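Local coordinates for protein putative carbohydrate-active enzyme (Uncultured organism, PDB 5WH8) that probably hydrolyses O-glycosidic bonds in cellulose, as a glycoside hydrolase family 5 catalytic module of a larger, probably secreted, protein, at residues A[148-153]-A[186-191]. Residues are numbered along the deposited sequence; the frame is centred on the assembly and turned at random.
Sequences NEPNGF and TWSQDV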
loop_
_atom_site.group_PDB
_atom_site.type_symbol
_atom_site.label_atom_id
_atom_site.label_comp_id
_atom_site.label_asym_id
_atom_site.label_seq_id
_atom_site.Cartn_x
_atom_site.Cartn_y
_atom_site.Cartn_z
ATOM N N ASN A 148 -8.273 2.199 -3.128
ATOM C CA ASN A 148 -7.586 3.095 -2.173
ATOM C C ASN A 148 -8.439 3.744 -1.052
ATOM O O ASN A 148 -8.317 3.376 0.137
ATOM C CB ASN A 148 -6.902 4.195 -3.004
ATOM C CG ASN A 148 -6.314 5.319 -2.166
ATOM O OD1 ASN A 148 -5.548 5.079 -1.238
ATOM N ND2 ASN A 148 -6.657 6.562 -2.514
ATOM N N GLU A 149 -9.248 4.734 -1.422
ATOM C CA GLU A 149 -10.040 5.535 -0.463
ATOM C C GLU A 149 -11.464 5.784 -0.952
ATOM O O GLU A 149 -11.753 6.828 -1.554
ATOM C CB GLU A 149 -9.376 6.893 -0.174
ATOM C CG GLU A 149 -8.164 6.753 0.747
ATOM C CD GLU A 149 -7.487 8.073 1.054
ATOM O OE1 GLU A 149 -7.941 9.135 0.565
ATOM O OE2 GLU A 149 -6.487 8.077 1.808
ATOM N N PRO A 150 -12.380 4.832 -0.697
ATOM C CA PRO A 150 -13.805 5.124 -0.883
ATOM C C PRO A 150 -14.165 6.371 -0.087
ATOM O O PRO A 150 -13.674 6.530 1.025
ATOM C CB PRO A 150 -14.501 3.861 -0.341
ATOM C CG PRO A 150 -13.467 2.787 -0.470
ATOM C CD PRO A 150 -12.174 3.491 -0.134
ATOM N N ASN A 151 -14.959 7.257 -0.656
ATOM C CA ASN A 151 -15.338 8.479 0.045
ATOM C C ASN A 151 -16.567 9.119 -0.572
ATOM O O ASN A 151 -16.906 8.885 -1.737
ATOM C CB ASN A 151 -14.171 9.487 0.084
ATOM C CG ASN A 151 -13.831 10.074 -1.283
ATOM O OD1 ASN A 151 -14.350 11.133 -1.670
ATOM N ND2 ASN A 151 -12.938 9.399 -2.014
ATOM N N GLY A 152 -17.218 9.928 0.263
ATOM C CA GLY A 152 -18.475 10.577 -0.054
ATOM C C GLY A 152 -19.508 10.167 0.990
ATOM O O GLY A 152 -19.444 9.060 1.522
ATOM N N PHE A 153 -20.462 11.039 1.301
ATOM C CA PHE A 153 -21.508 10.657 2.253
ATOM C C PHE A 153 -22.389 9.538 1.672
ATOM O O PHE A 153 -22.977 8.749 2.409
ATOM C CB PHE A 153 -22.373 11.866 2.637
ATOM C CG PHE A 153 -23.512 11.521 3.563
ATOM C CD1 PHE A 153 -23.274 11.233 4.899
ATOM C CD2 PHE A 153 -24.821 11.475 3.095
ATOM C CE1 PHE A 153 -24.320 10.907 5.756
ATOM C CE2 PHE A 153 -25.871 11.147 3.945
ATOM C CZ PHE A 153 -25.620 10.864 5.276
ATOM N N THR A 186 -15.201 6.692 4.206
ATOM C CA THR A 186 -14.650 7.937 4.739
ATOM C C THR A 186 -13.101 7.942 4.633
ATOM O O THR A 186 -12.356 8.124 5.600
ATOM C CB THR A 186 -15.136 8.190 6.184
ATOM O OG1 THR A 186 -16.563 8.008 6.257
ATOM C CG2 THR A 186 -14.805 9.610 6.607
ATOM N N TRP A 187 -12.637 7.750 3.400
ATOM C CA TRP A 187 -11.213 7.762 3.065
ATOM C C TRP A 187 -10.450 6.714 3.870
ATOM O O TRP A 187 -9.367 6.974 4.422
ATOM C CB TRP A 187 -10.589 9.152 3.271
ATOM C CG TRP A 187 -11.168 10.239 2.377
ATOM C CD1 TRP A 187 -10.814 10.521 1.078
ATOM C CD2 TRP A 187 -12.213 11.156 2.709
ATOM N NE1 TRP A 187 -11.565 11.572 0.598
ATOM C CE2 TRP A 187 -12.422 11.985 1.580
ATOM C CE3 TRP A 187 -12.967 11.386 3.861
ATOM C CZ2 TRP A 187 -13.372 12.995 1.563
ATOM C CZ3 TRP A 187 -13.914 12.400 3.836
ATOM C CH2 TRP A 187 -14.093 13.199 2.696
ATOM N N SER A 188 -11.022 5.508 3.874
ATOM C CA SER A 188 -10.479 4.340 4.592
ATOM C C SER A 188 -10.240 4.655 6.073
ATOM O O SER A 188 -9.180 4.336 6.654
ATOM C CB SER A 188 -9.215 3.798 3.899
ATOM O OG SER A 188 -9.604 3.132 2.716
ATOM N N GLN A 189 -11.284 5.212 6.697
ATOM C CA GLN A 189 -11.340 5.370 8.153
ATOM C C GLN A 189 -12.284 4.378 8.818
ATOM O O GLN A 189 -12.027 3.957 9.944
ATOM C CB GLN A 189 -11.758 6.797 8.528
ATOM C CG GLN A 189 -10.694 7.839 8.151
ATOM C CD GLN A 189 -11.179 9.274 8.263
ATOM O OE1 GLN A 189 -12.122 9.573 8.999
ATOM N NE2 GLN A 189 -10.568 10.156 7.495
ATOM N N ASP A 190 -13.367 4.016 8.138
ATOM C CA ASP A 190 -14.498 3.335 8.807
ATOM C C ASP A 190 -14.325 1.797 8.859
ATOM O O ASP A 190 -15.213 1.016 8.487
ATOM C CB ASP A 190 -15.823 3.722 8.129
ATOM C CG ASP A 190 -16.191 5.198 8.335
ATOM O OD1 ASP A 190 -15.617 5.883 9.216
ATOM O OD2 ASP A 190 -17.051 5.699 7.582
ATOM N N VAL A 191 -13.177 1.374 9.357
ATOM C CA VAL A 191 -12.904 -0.035 9.540
ATOM C C VAL A 191 -13.864 -0.633 10.573
ATOM O O VAL A 191 -14.189 -1.815 10.478
ATOM C CB VAL A 191 -11.408 -0.265 9.948
ATOM C CG1 VAL A 191 -10.502 0.062 8.762
ATOM C CG2 VAL A 191 -11.004 0.574 11.158
HETATM O O HOH W 1 -11.770 12.993 -2.089
HETATM O O HOH W 2 -17.421 7.102 2.263
#
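Glu-149 of the Asn-Glu-Pro motif of glycoside hydrolase family 5 packs against Trp-187. By analogy with the family, Glu-149 is probably the acid/base catalyst. Its carboxylate reaches the pyrrole edge of the indole, with OE1 3.2 Å from Trp-187 CD1. The carboxylate and ring planes are 86° apart. Glu-149 OE2 is bonded to His-209 ND1, so both ends of the carboxylate have a neighbour.

Asn-151 lies over one face of the same indole. Its CB makes a CH-pi contact, 3.4 Å from the centroid of the five-membered ring of Trp-187. Its CG sits between the backbone N and the carbonyl carbon (chi1 69°), which lays the amide almost flat along the indole, the two planes 9° apart. Asn-151 ND2 donates to Glu-149 O at 2.9 Å and also bonds Leu-111 O, which fixes the amide's rotation. A water joins Asn-151 OD1 to Trp-187 NE1 at the ring edge.

Two direct hydrogen bonds link the segments 148-153 and 186-191. Trp-187 N donates to Pro-150 O at 2.9 Å. Ser-188 OG donates to Asn-148 O at 2.9 Å and is also bonded to Thr-184 N. Thr-186, Trp-187 and Ser-188 all have left-handed backbone angles, so the short helix 185-188 is a left-handed turn here. A second water bridges Gly-152 O and Thr-186 N.

The contact joins the loop after strand 142-145 to the short helix 185-188 that follows strand 180-182. These are the fourth and fifth strands of the eight-stranded TIM barrel. Asn-148 is bonded to Arg-64, and Glu-149 touches Glu-237, by family analogy the probable nucleophile, on strand 233-239. Ser-188 rests on strand 204-211.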